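Local structure of 6-phospho-beta-d glycosidase (Streptococcus pyogenes, 5FOO) at residues P418-S423 / L434-I439; P227-S232 / P343-D348; R156-F161 / L214-I219; W362-N367 / F411-W416. The protein hydrolyses beta-glucosidic bonds, probably of 6-phosphorylated substrates, as a member of glycoside hydrolase family 1. The protein carries 1 engineered substitution. All coordinates share one frame; numbering follows the deposited sequence.

Overall arrangement
The protein is built on a closed barrel of eight parallel strands. Contact 4 pairs its last two strands, with its centre about 10 Å from the centre of the chain, and carries Glu366, which is bound covalently to 6-phosphocyclophellitol. Contact 1 follows along the chain and ends at Ser423 of the same pocket. Its centre is about 18 Å from that of contact 4, which it touches through Leu434 and Val415. Contact 3 pairs two other barrel strands and meets contact 4 where Phe161 packs on Phe363. Contact 2 lies outside the ring of strands, where a small sheet meets helix 344-356, and reaches contact 4 through Val346 and Leu364. Contacts 2 and 3 do not touch.

Contact 1 of 4, residues P418-S423 / L434-I439; sequences PIDGWS and LVENNI. With JAZ (6-phosphocyclophellitol), chain G.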
# COMPACT_ATOMS: atom_id res chain seq x y z
N PRO A 418 -2.60 -12.59 -2.92
CA PRO A 418 -2.57 -14.05 -3.04
C PRO A 418 -3.92 -14.76 -2.96
O PRO A 418 -4.20 -15.64 -3.76
CB PRO A 418 -1.70 -14.47 -1.86
CG PRO A 418 -0.76 -13.36 -1.76
CD PRO A 418 -1.59 -12.13 -1.94
N ILE A 419 -4.70 -14.41 -1.96
CA ILE A 419 -5.99 -14.98 -1.69
C ILE A 419 -7.00 -13.84 -1.57
O ILE A 419 -6.75 -12.87 -0.88
CB ILE A 419 -5.94 -15.77 -0.37
CG1 ILE A 419 -4.93 -16.92 -0.47
CG2 ILE A 419 -7.34 -16.29 -0.00
CD1 ILE A 419 -4.60 -17.57 0.85
N ASP A 420 -8.16 -13.99 -2.21
CA ASP A 420 -9.23 -13.00 -2.20
C ASP A 420 -9.33 -12.43 -0.82
O ASP A 420 -9.37 -13.22 0.17
CB ASP A 420 -10.60 -13.62 -2.56
CG ASP A 420 -10.72 -14.05 -4.05
OD1 ASP A 420 -9.96 -13.59 -4.94
OD2 ASP A 420 -11.67 -14.83 -4.33
N GLY A 421 -9.37 -11.09 -0.73
CA GLY A 421 -9.53 -10.44 0.57
C GLY A 421 -10.57 -9.32 0.61
O GLY A 421 -11.15 -8.94 -0.41
N TRP A 422 -10.71 -8.73 1.77
CA TRP A 422 -11.72 -7.71 2.02
C TRP A 422 -11.19 -6.37 1.60
O TRP A 422 -10.26 -5.91 2.22
CB TRP A 422 -12.03 -7.72 3.51
CG TRP A 422 -13.10 -6.82 3.94
CD1 TRP A 422 -14.47 -6.96 3.69
CD2 TRP A 422 -12.96 -5.61 4.68
NE1 TRP A 422 -15.16 -5.93 4.30
CE2 TRP A 422 -14.26 -5.08 4.89
CE3 TRP A 422 -11.85 -4.91 5.20
CZ2 TRP A 422 -14.48 -3.89 5.56
CZ3 TRP A 422 -12.09 -3.73 5.88
CH2 TRP A 422 -13.40 -3.25 6.07
N SER A 423 -11.74 -5.75 0.52
CA SER A 423 -11.25 -4.43 0.09
C SER A 423 -12.11 -3.24 0.60
O SER A 423 -12.71 -2.51 -0.18
CB SER A 423 -10.99 -4.24 -1.46
OG SER A 423 -10.70 -5.33 -2.38
N LEU A 434 -5.02 -14.62 -6.73
CA LEU A 434 -4.60 -15.78 -7.52
C LEU A 434 -5.37 -17.03 -7.03
O LEU A 434 -5.49 -18.02 -7.71
CB LEU A 434 -3.10 -16.03 -7.27
CG LEU A 434 -2.14 -14.94 -7.64
CD1 LEU A 434 -0.76 -15.28 -7.08
CD2 LEU A 434 -2.10 -14.71 -9.16
N VAL A 435 -5.82 -16.98 -5.79
CA VAL A 435 -6.51 -18.07 -5.14
C VAL A 435 -7.84 -17.53 -4.62
O VAL A 435 -7.89 -16.55 -3.89
CB VAL A 435 -5.70 -18.59 -3.94
CG1 VAL A 435 -6.43 -19.73 -3.23
CG2 VAL A 435 -4.30 -19.03 -4.42
N GLU A 436 -8.90 -18.25 -4.97
CA GLU A 436 -10.26 -17.89 -4.63
C GLU A 436 -10.47 -18.15 -3.16
O GLU A 436 -9.96 -19.14 -2.64
CB GLU A 436 -11.19 -18.82 -5.45
CG GLU A 436 -12.65 -18.72 -5.12
CD GLU A 436 -13.50 -19.77 -5.81
OE1 GLU A 436 -13.00 -20.67 -6.57
OE2 GLU A 436 -14.70 -19.68 -5.52
N ASN A 437 -11.25 -17.33 -2.51
CA ASN A 437 -11.74 -17.63 -1.19
C ASN A 437 -13.27 -17.66 -1.22
O ASN A 437 -13.92 -16.74 -1.72
CB ASN A 437 -11.34 -16.58 -0.15
CG ASN A 437 -11.60 -17.04 1.27
OD1 ASN A 437 -11.66 -18.26 1.57
ND2 ASN A 437 -11.71 -16.10 2.17
N ASN A 438 -13.86 -18.71 -0.66
CA ASN A 438 -15.31 -18.69 -0.45
C ASN A 438 -15.54 -17.93 0.84
O ASN A 438 -15.08 -18.33 1.90
CB ASN A 438 -15.82 -20.11 -0.34
CG ASN A 438 -17.33 -20.19 -0.13
OD1 ASN A 438 -17.93 -19.63 0.80
ND2 ASN A 438 -17.93 -20.86 -1.02
N ILE A 439 -16.24 -16.82 0.78
CA ILE A 439 -16.35 -16.03 1.98
C ILE A 439 -17.32 -16.54 3.03
O ILE A 439 -17.38 -16.00 4.11
CB ILE A 439 -16.56 -14.55 1.69
CG1 ILE A 439 -17.84 -14.31 0.90
CG2 ILE A 439 -15.37 -14.03 0.93
CD1 ILE A 439 -18.28 -12.89 1.10
C2 JAZ G . -6.49 -2.54 -2.00
C3 JAZ G . -5.14 -2.49 -1.24
C4 JAZ G . -4.34 -1.26 -1.65
C5 JAZ G . -4.06 -1.21 -3.15
C6 JAZ G . -5.34 -1.38 -3.93
C7 JAZ G . -6.15 -2.60 -3.49
C8 JAZ G . -7.37 -2.84 -4.38
O9 JAZ G . -8.22 -1.71 -4.25
P10 JAZ G . -9.79 -1.92 -4.40
O11 JAZ G . -10.35 -0.56 -4.14
O12 JAZ G . -10.27 -3.06 -3.60
O13 JAZ G . -10.01 -2.33 -5.78
O14 JAZ G . -6.11 -0.17 -3.85
O15 JAZ G . -7.22 -3.72 -1.68
O16 JAZ G . -5.45 -2.40 0.13
O17 JAZ G . -3.12 -1.21 -0.92
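The carboxylate of Asp420 is approached from above its plane by the backbone N-H of Asn437. The donor stands 51° out of that plane and lies 3.1 Å from OD2, measured from Asn437 N. At OD2 this flat group also holds Arg431 in a salt bridge. Its other oxygen, OD1, is paired with Lys447 and accepts from the backbone of Gly433. ND2 and OD1 of Asn437 are bonded to Gln442 and Arg444; toward the other segment it presents CB, 3.9 Å from Asp420 CB.

The site lies in the loop that follows the last strand of the (beta/alpha)8 barrel, where Pro418 to Asp420 run beside strand 435-437. A single beta bridge joins Ile419 to Val435. Val435 N donates to Pro418 O at 2.9 Å. Asp420 N returns a bond to Val435 O at 3.1 Å. The CA of Ile419 adds a C-H contact to the same oxygen. That carbonyl is therefore met twice from the loop.

The side chains of Ile419 and Val435 lie alongside and point the same way, with CG1 of Ile419 3.9 Å from CB of Val435. Asp420 sets CG opposite the carbonyl carbon and next to its own backbone N (chi1 -70°), which leaves OD2 within range of the strand. With two partners on each oxygen, the buried carboxylate probably keeps its negative charge. The loop then runs on to Ser423 in the ligand pocket. On the strand side, OD2 of Asp420 also lies 3.4 Å from CA of Glu436.

Contact 2 of 4, residues P227-S232 / P343-D348; sequences PAYPAS and PEAVYD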
# COMPACT_ATOMS: atom_id res chain seq x y z
N PRO A 227 2.51 7.94 -12.87
CA PRO A 227 2.56 9.21 -13.52
C PRO A 227 1.17 9.88 -13.61
O PRO A 227 0.15 9.17 -13.67
CB PRO A 227 3.02 8.86 -14.93
CG PRO A 227 3.75 7.58 -14.77
CD PRO A 227 2.86 6.86 -13.79
N ALA A 228 1.15 11.22 -13.57
CA ALA A 228 -0.09 12.00 -13.83
C ALA A 228 0.04 12.48 -15.27
O ALA A 228 0.68 13.49 -15.54
CB ALA A 228 -0.19 13.15 -12.84
N TYR A 229 -0.44 11.66 -16.22
CA TYR A 229 -0.19 11.94 -17.63
C TYR A 229 -1.05 13.16 -18.05
O TYR A 229 -2.25 13.13 -17.81
CB TYR A 229 -0.57 10.74 -18.53
CG TYR A 229 0.30 9.50 -18.38
CD1 TYR A 229 1.71 9.56 -18.52
CD2 TYR A 229 -0.26 8.29 -18.15
CE1 TYR A 229 2.48 8.41 -18.43
CE2 TYR A 229 0.48 7.14 -18.04
CZ TYR A 229 1.84 7.20 -18.18
OH TYR A 229 2.51 6.03 -18.04
N PRO A 230 -0.44 14.20 -18.67
CA PRO A 230 -1.22 15.38 -19.06
C PRO A 230 -2.17 15.05 -20.17
O PRO A 230 -1.84 14.24 -21.03
CB PRO A 230 -0.17 16.33 -19.54
CG PRO A 230 0.97 15.44 -20.02
CD PRO A 230 1.00 14.35 -18.99
N ALA A 231 -3.37 15.64 -20.17
CA ALA A 231 -4.30 15.43 -21.29
C ALA A 231 -3.75 15.83 -22.68
O ALA A 231 -4.11 15.20 -23.70
CB ALA A 231 -5.60 16.17 -21.04
N SER A 232 -2.92 16.86 -22.73
CA SER A 232 -2.31 17.35 -23.98
C SER A 232 -1.03 18.03 -23.59
O SER A 232 -0.72 18.12 -22.39
CB SER A 232 -3.19 18.39 -24.72
OG SER A 232 -3.21 19.63 -24.00
N PRO A 343 -0.36 -0.77 -18.85
CA PRO A 343 0.87 -1.38 -18.26
C PRO A 343 2.21 -0.68 -18.57
O PRO A 343 3.19 -0.87 -17.86
CB PRO A 343 0.86 -2.81 -18.85
CG PRO A 343 0.09 -2.70 -20.11
CD PRO A 343 -1.02 -1.72 -19.78
N GLU A 344 2.22 0.15 -19.58
CA GLU A 344 3.38 0.92 -19.95
C GLU A 344 3.78 1.82 -18.86
O GLU A 344 4.94 2.19 -18.76
CB GLU A 344 3.10 1.76 -21.17
CG GLU A 344 2.85 0.96 -22.43
CD GLU A 344 1.37 0.62 -22.75
OE1 GLU A 344 0.52 0.42 -21.81
OE2 GLU A 344 1.09 0.52 -23.97
N ALA A 345 2.82 2.21 -18.04
CA ALA A 345 3.16 3.05 -16.90
C ALA A 345 4.21 2.42 -15.97
O ALA A 345 4.95 3.12 -15.29
CB ALA A 345 1.92 3.43 -16.08
N VAL A 346 4.25 1.09 -15.91
CA VAL A 346 5.28 0.41 -15.09
C VAL A 346 6.69 0.73 -15.54
O VAL A 346 7.55 0.92 -14.71
CB VAL A 346 5.10 -1.07 -15.11
CG1 VAL A 346 6.25 -1.77 -14.33
CG2 VAL A 346 3.76 -1.42 -14.49
N TYR A 347 6.90 0.79 -16.86
CA TYR A 347 8.18 1.17 -17.42
C TYR A 347 8.48 2.60 -17.06
O TYR A 347 9.57 2.93 -16.55
CB TYR A 347 8.17 0.98 -18.96
CG TYR A 347 9.41 1.49 -19.67
CD1 TYR A 347 10.62 0.75 -19.71
CD2 TYR A 347 9.38 2.70 -20.30
CE1 TYR A 347 11.74 1.24 -20.38
CE2 TYR A 347 10.50 3.20 -20.93
CZ TYR A 347 11.66 2.47 -20.97
OH TYR A 347 12.68 3.07 -21.61
N ASP A 348 7.49 3.49 -17.24
CA ASP A 348 7.70 4.90 -16.85
C ASP A 348 8.10 5.08 -15.39
O ASP A 348 8.95 5.90 -15.11
CB ASP A 348 6.49 5.80 -17.16
CG ASP A 348 6.19 5.90 -18.69
OD1 ASP A 348 7.09 5.72 -19.52
OD2 ASP A 348 5.03 6.11 -19.05
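Tyr229 points its ring at helix 344-356 and ends in a hydrogen bond to Asp348. OH of Tyr229 donates to Asp348 OD2 at 2.7 Å; OD2 accepts on its anti lone pair, the one facing away from the other oxygen. OD2 lies at the ring edge, near its plane, while the carboxylate plane is turned 80° from that of the ring.

One face of the Tyr229 ring carries Pro227, whose CB sits 3.6 Å above the plane and offset toward the rim. Pro227 thus lies against the tyrosine and against the helix at once. Its CG is 4.0 Å from CB of Asp348, and the two side chains cross at about a right angle. Its CD lies 4.2 Å from CB of Ala345.

Ala345 approaches the end of the tyrosine obliquely. Its CB and its CA are each 3.3 Å from the tyrosine OH. The hydroxyl therefore sits against the helix backbone as well as against the methyl group.

Tyr229 holds CG opposite its carbonyl carbon (chi1 -68°), and this sends the ring across to the helix.

The short axes of strand 228-230 and helix 344-348 approach to 11.7 Å and cross at 103°; the bridge is made by side chains reaching out from the strand. Strand 228-230 edges a small three-stranded sheet, and Tyr229 bonds through its backbone to strand 302-305. The arrangement ties an outlying sheet to the helix that precedes barrel strand 362-367, an elaboration outside the strands of a (beta/alpha)8 barrel.

Contact 3 of 4, residues R156-F161 / L214-I219; sequences RVKDWF and LSDGRI. With EDO (1,2-ethanediol), chain H.
Lys158 starts beside Gly217 and ends on Asp216. Its CB is 4.1 Å from CA of Gly217. A bend at chi2 (-38°) then turns the chain along the other segment. CD and CE pass OD1 of Asp216, and CE comes within 3.4 Å of it. At the tip, NZ makes a salt bridge to the same OD1 at 2.9 Å, on the syn lone pair. NZ also donates to Gly154 O.

The backbone of Lys158 is held too: Arg218 N donates to its O at 2.8 Å. Trp160 N in turn donates to Arg218 O at 3.1 Å, as expected of parallel strands. On the side of Asp159 and Arg218, an ethanediol, probably from the crystallisation liquor, sits between the two charged groups. Its O1 bonds Asp159 OD1, which is also hydrogen-bonded to Tyr293, and receives Arg218 NH2, while Arg218 NE reaches O2. On the other side, CB of Trp160 packs on CG1 of Ile219.

Barrel strands 159-161 and 218-224 are thus joined at their beginnings. Strand 112-116 flanks the first of them, where Asp159 pairs with Arg112. Helix 136-153 covers Trp160 and Ile219, with Phe150 meeting the indole edge-to-face.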
# COMPACT_ATOMS: atom_id res chain seq x y z
N ARG A 156 13.93 -12.10 13.18
CA ARG A 156 13.49 -12.93 12.03
C ARG A 156 13.01 -12.17 10.80
O ARG A 156 13.19 -12.62 9.67
CB ARG A 156 12.42 -13.90 12.48
CG ARG A 156 12.96 -15.11 13.30
CD ARG A 156 11.84 -15.73 14.14
NE ARG A 156 11.44 -14.68 15.11
CZ ARG A 156 10.25 -14.50 15.69
NH1 ARG A 156 9.19 -15.27 15.41
NH2 ARG A 156 10.11 -13.46 16.54
N VAL A 157 12.36 -11.03 11.02
CA VAL A 157 12.01 -10.13 9.92
C VAL A 157 13.14 -9.13 9.66
O VAL A 157 13.53 -8.36 10.57
CB VAL A 157 10.74 -9.31 10.26
CG1 VAL A 157 10.40 -8.34 9.13
CG2 VAL A 157 9.57 -10.25 10.58
N LYS A 158 13.61 -9.13 8.43
CA LYS A 158 14.65 -8.23 7.96
C LYS A 158 14.19 -7.21 6.94
O LYS A 158 15.01 -6.47 6.39
CB LYS A 158 15.76 -9.08 7.31
CG LYS A 158 16.45 -10.09 8.25
CD LYS A 158 16.66 -9.61 9.67
CE LYS A 158 17.68 -10.47 10.45
NZ LYS A 158 17.88 -10.07 11.86
N ASP A 159 12.88 -7.18 6.67
CA ASP A 159 12.34 -6.38 5.59
C ASP A 159 11.09 -5.68 6.08
O ASP A 159 10.05 -6.31 6.24
CB ASP A 159 11.99 -7.25 4.41
CG ASP A 159 13.23 -7.80 3.71
OD1 ASP A 159 13.90 -7.09 2.93
OD2 ASP A 159 13.47 -9.00 3.96
N TRP A 160 11.21 -4.38 6.30
CA TRP A 160 10.23 -3.63 7.01
C TRP A 160 9.75 -2.42 6.15
O TRP A 160 10.54 -1.81 5.45
CB TRP A 160 10.86 -3.10 8.29
CG TRP A 160 11.17 -4.09 9.32
CD1 TRP A 160 12.41 -4.66 9.56
CD2 TRP A 160 10.29 -4.64 10.27
NE1 TRP A 160 12.33 -5.53 10.62
CE2 TRP A 160 11.04 -5.53 11.10
CE3 TRP A 160 8.92 -4.51 10.52
CZ2 TRP A 160 10.47 -6.25 12.14
CZ3 TRP A 160 8.37 -5.23 11.59
CH2 TRP A 160 9.14 -6.10 12.36
N PHE A 161 8.48 -2.07 6.30
CA PHE A 161 7.89 -0.93 5.64
C PHE A 161 7.02 -0.15 6.61
O PHE A 161 6.30 -0.73 7.39
CB PHE A 161 7.17 -1.41 4.38
CG PHE A 161 8.10 -1.86 3.30
CD1 PHE A 161 8.68 -0.94 2.44
CD2 PHE A 161 8.46 -3.18 3.20
CE1 PHE A 161 9.62 -1.33 1.49
CE2 PHE A 161 9.39 -3.60 2.23
CZ PHE A 161 9.97 -2.69 1.39
N LEU A 214 18.99 -7.00 15.55
CA LEU A 214 17.58 -6.67 15.23
C LEU A 214 17.48 -5.53 14.23
O LEU A 214 16.38 -5.25 13.71
CB LEU A 214 16.81 -6.30 16.49
CG LEU A 214 16.86 -7.31 17.64
CD1 LEU A 214 16.02 -6.84 18.83
CD2 LEU A 214 16.46 -8.73 17.22
N SER A 215 18.62 -4.98 13.84
CA SER A 215 18.65 -3.77 13.04
C SER A 215 19.52 -3.92 11.86
O SER A 215 19.97 -2.94 11.31
CB SER A 215 19.08 -2.52 13.90
OG SER A 215 20.46 -2.53 14.27
N ASP A 216 19.75 -5.17 11.43
CA ASP A 216 20.65 -5.44 10.27
C ASP A 216 19.94 -5.61 8.94
O ASP A 216 20.57 -5.87 7.93
CB ASP A 216 21.50 -6.69 10.55
CG ASP A 216 20.64 -7.91 10.90
OD1 ASP A 216 19.51 -7.73 11.42
OD2 ASP A 216 21.13 -9.05 10.72
N GLY A 217 18.63 -5.42 8.90
CA GLY A 217 17.85 -5.58 7.67
C GLY A 217 17.58 -4.24 7.01
O GLY A 217 18.32 -3.31 7.20
N ARG A 218 16.48 -4.10 6.25
CA ARG A 218 16.23 -2.88 5.54
C ARG A 218 14.85 -2.35 5.87
O ARG A 218 14.00 -3.13 6.24
CB ARG A 218 16.45 -3.09 4.03
CG ARG A 218 17.97 -3.13 3.72
CD ARG A 218 18.27 -3.19 2.23
NE ARG A 218 17.74 -4.44 1.68
CZ ARG A 218 17.75 -4.76 0.38
NH1 ARG A 218 18.26 -3.89 -0.51
NH2 ARG A 218 17.22 -5.95 -0.03
N ILE A 219 14.68 -1.03 5.80
CA ILE A 219 13.46 -0.37 6.12
C ILE A 219 13.15 0.67 5.11
O ILE A 219 14.05 1.37 4.64
CB ILE A 219 13.43 0.22 7.52
CG1 ILE A 219 12.03 0.75 7.83
CG2 ILE A 219 14.53 1.26 7.74
CD1 ILE A 219 11.76 0.83 9.28
C1 EDO H . 16.84 -8.43 3.31
O1 EDO H . 16.33 -7.55 2.31
C2 EDO H . 17.93 -7.78 4.09
O2 EDO H . 17.83 -6.41 3.81
O HOH W 1 15.06 -6.33 11.59

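Contact 4 of 4, residues W362-N367 / F411-W416; sequences WFLSEN and FGYHVW. With JAZ (6-phosphocyclophellitol), chain G.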
# COMPACT_ATOMS: atom_id res chain seq x y z
N TRP A 362 14.11 -0.78 -5.33
CA TRP A 362 12.65 -0.75 -5.18
C TRP A 362 12.05 -2.02 -5.75
O TRP A 362 12.69 -2.68 -6.57
CB TRP A 362 12.09 0.50 -5.90
CG TRP A 362 12.24 0.43 -7.40
CD1 TRP A 362 13.38 0.74 -8.11
CD2 TRP A 362 11.25 0.06 -8.37
NE1 TRP A 362 13.16 0.56 -9.45
CE2 TRP A 362 11.87 0.15 -9.65
CE3 TRP A 362 9.91 -0.36 -8.30
CZ2 TRP A 362 11.19 -0.16 -10.83
CZ3 TRP A 362 9.24 -0.66 -9.47
CH2 TRP A 362 9.88 -0.55 -10.72
N PHE A 363 10.87 -2.39 -5.28
CA PHE A 363 10.07 -3.44 -5.92
C PHE A 363 8.60 -3.03 -6.17
O PHE A 363 8.06 -2.14 -5.52
CB PHE A 363 10.13 -4.73 -5.14
CG PHE A 363 9.27 -4.78 -3.92
CD1 PHE A 363 9.48 -3.93 -2.86
CD2 PHE A 363 8.26 -5.76 -3.80
CE1 PHE A 363 8.72 -4.06 -1.73
CE2 PHE A 363 7.49 -5.85 -2.67
CZ PHE A 363 7.74 -5.02 -1.62
N LEU A 364 7.97 -3.69 -7.13
CA LEU A 364 6.59 -3.37 -7.46
C LEU A 364 5.77 -4.13 -6.47
O LEU A 364 5.58 -5.35 -6.60
CB LEU A 364 6.27 -3.77 -8.87
CG LEU A 364 4.88 -3.42 -9.42
CD1 LEU A 364 4.55 -1.97 -9.22
CD2 LEU A 364 4.86 -3.73 -10.91
N SER A 365 5.26 -3.41 -5.49
CA SER A 365 4.77 -3.99 -4.24
C SER A 365 3.29 -4.32 -4.23
O SER A 365 2.82 -5.00 -3.28
CB SER A 365 5.13 -3.06 -3.06
OG SER A 365 4.95 -1.69 -3.44
N GLU A 366 2.57 -3.88 -5.26
CA GLU A 366 1.14 -4.18 -5.33
C GLU A 366 0.71 -4.00 -6.79
O GLU A 366 0.67 -2.91 -7.29
CB GLU A 366 0.35 -3.20 -4.43
CG GLU A 366 -1.17 -3.31 -4.46
CD GLU A 366 -1.94 -2.12 -3.91
OE1 GLU A 366 -1.44 -0.99 -3.86
OE2 GLU A 366 -3.20 -2.35 -3.51
N ASN A 367 0.41 -5.07 -7.47
CA ASN A 367 -0.01 -4.97 -8.86
C ASN A 367 -0.99 -6.07 -9.02
O ASN A 367 -0.65 -7.18 -8.71
CB ASN A 367 1.17 -5.13 -9.83
CG ASN A 367 0.76 -5.14 -11.25
OD1 ASN A 367 0.83 -6.15 -11.93
ND2 ASN A 367 0.31 -4.00 -11.72
N PHE A 411 13.90 -5.17 -7.62
CA PHE A 411 14.34 -6.45 -7.07
C PHE A 411 13.16 -7.36 -6.80
O PHE A 411 13.35 -8.44 -6.23
CB PHE A 411 15.18 -6.23 -5.79
CG PHE A 411 14.43 -5.55 -4.67
CD1 PHE A 411 13.57 -6.27 -3.83
CD2 PHE A 411 14.54 -4.17 -4.48
CE1 PHE A 411 12.86 -5.65 -2.80
CE2 PHE A 411 13.88 -3.55 -3.41
CZ PHE A 411 13.02 -4.30 -2.58
N GLY A 412 11.94 -6.99 -7.21
CA GLY A 412 10.79 -7.89 -6.93
C GLY A 412 9.42 -7.48 -7.45
O GLY A 412 9.25 -6.36 -7.89
N TYR A 413 8.46 -8.42 -7.37
CA TYR A 413 7.10 -8.23 -7.87
C TYR A 413 6.14 -8.99 -6.97
O TYR A 413 6.27 -10.19 -6.74
CB TYR A 413 7.03 -8.75 -9.27
CG TYR A 413 5.68 -8.67 -9.91
CD1 TYR A 413 5.16 -7.47 -10.39
CD2 TYR A 413 4.91 -9.79 -10.05
CE1 TYR A 413 3.93 -7.42 -11.00
CE2 TYR A 413 3.70 -9.73 -10.66
CZ TYR A 413 3.20 -8.57 -11.12
OH TYR A 413 1.94 -8.61 -11.70
N HIS A 414 5.20 -8.26 -6.40
CA HIS A 414 4.20 -8.82 -5.53
C HIS A 414 2.79 -8.54 -6.20
O HIS A 414 2.40 -7.42 -6.45
CB HIS A 414 4.29 -8.18 -4.11
CG HIS A 414 5.19 -8.90 -3.16
ND1 HIS A 414 5.19 -8.64 -1.81
CD2 HIS A 414 6.08 -9.91 -3.34
CE1 HIS A 414 6.05 -9.45 -1.20
NE2 HIS A 414 6.61 -10.23 -2.13
N VAL A 415 2.04 -9.61 -6.41
CA VAL A 415 0.70 -9.57 -6.90
C VAL A 415 -0.24 -9.15 -5.73
O VAL A 415 -0.24 -9.75 -4.65
CB VAL A 415 0.24 -10.93 -7.44
CG1 VAL A 415 -1.19 -10.78 -7.97
CG2 VAL A 415 1.15 -11.41 -8.57
N TRP A 416 -1.08 -8.15 -5.98
CA TRP A 416 -2.26 -7.94 -5.16
C TRP A 416 -3.45 -8.79 -5.65
O TRP A 416 -3.90 -8.54 -6.78
CB TRP A 416 -2.66 -6.48 -5.08
CG TRP A 416 -3.70 -6.34 -4.02
CD1 TRP A 416 -5.08 -6.50 -4.14
CD2 TRP A 416 -3.44 -6.08 -2.69
NE1 TRP A 416 -5.67 -6.38 -2.91
CE2 TRP A 416 -4.70 -6.08 -2.01
CE3 TRP A 416 -2.28 -5.80 -1.98
CZ2 TRP A 416 -4.79 -5.85 -0.66
CZ3 TRP A 416 -2.37 -5.56 -0.64
CH2 TRP A 416 -3.60 -5.56 0.02
C2 JAZ G . -6.49 -2.54 -2.00
C3 JAZ G . -5.14 -2.49 -1.24
C4 JAZ G . -4.34 -1.26 -1.65
C5 JAZ G . -4.06 -1.21 -3.15
C6 JAZ G . -5.34 -1.38 -3.93
C7 JAZ G . -6.15 -2.60 -3.49
C8 JAZ G . -7.37 -2.84 -4.38
O9 JAZ G . -8.22 -1.71 -4.25
P10 JAZ G . -9.79 -1.92 -4.40
O11 JAZ G . -10.35 -0.56 -4.14
O12 JAZ G . -10.27 -3.06 -3.60
O13 JAZ G . -10.01 -2.33 -5.78
O14 JAZ G . -6.11 -0.17 -3.85
O15 JAZ G . -7.22 -3.72 -1.68
O16 JAZ G . -5.45 -2.40 0.13
O17 JAZ G . -3.12 -1.21 -0.92
O HOH W 2 4.33 -6.09 -1.32
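Phe363 lays its CB over one face of the Phe411 ring, 3.9 Å from the centroid, in a CH-pi contact. The two rings meet obliquely. The far edge of Phe363 turns to His414 in a T-shaped pair with planes 90° apart, and CE2 lies 3.7 Å from ND1 of the histidine. This aromatic cluster also meets Trp9, while NE2 of His414 bonds Ser72.

On the other face of the sheet, CD2 of Leu364 lies at the edge of the Tyr413 ring. At the end of that ring, OH donates to Asn367 OD1 at 2.7 Å, in the carbonyl plane and on a lone pair. Asn367 ND2 is taken by Phe298 O.

These are the seventh and eighth parallel strands of the (beta/alpha)8 barrel. The ladder includes His414 N to Leu364 O at 2.9 Å. A beta bulge shifts the register by one before Asn367 bridges Val415, and Trp416 N then bonds Asn367 O.

Glu366 lies within this bulge, between Leu364 and Asn367. CG of Glu366 is anti to the backbone N (chi1 176°), and the extended chain reaches the ligand. OE2 is joined covalently to C5 of 6-phosphocyclophellitol at 1.5 Å, consistent with the catalytic nucleophile of family 1. Trp416 lies under both partners: on one face, OE2 of Glu366 stands 3.7 Å above the indole plane and C3 of the ligand 3.4 Å above it.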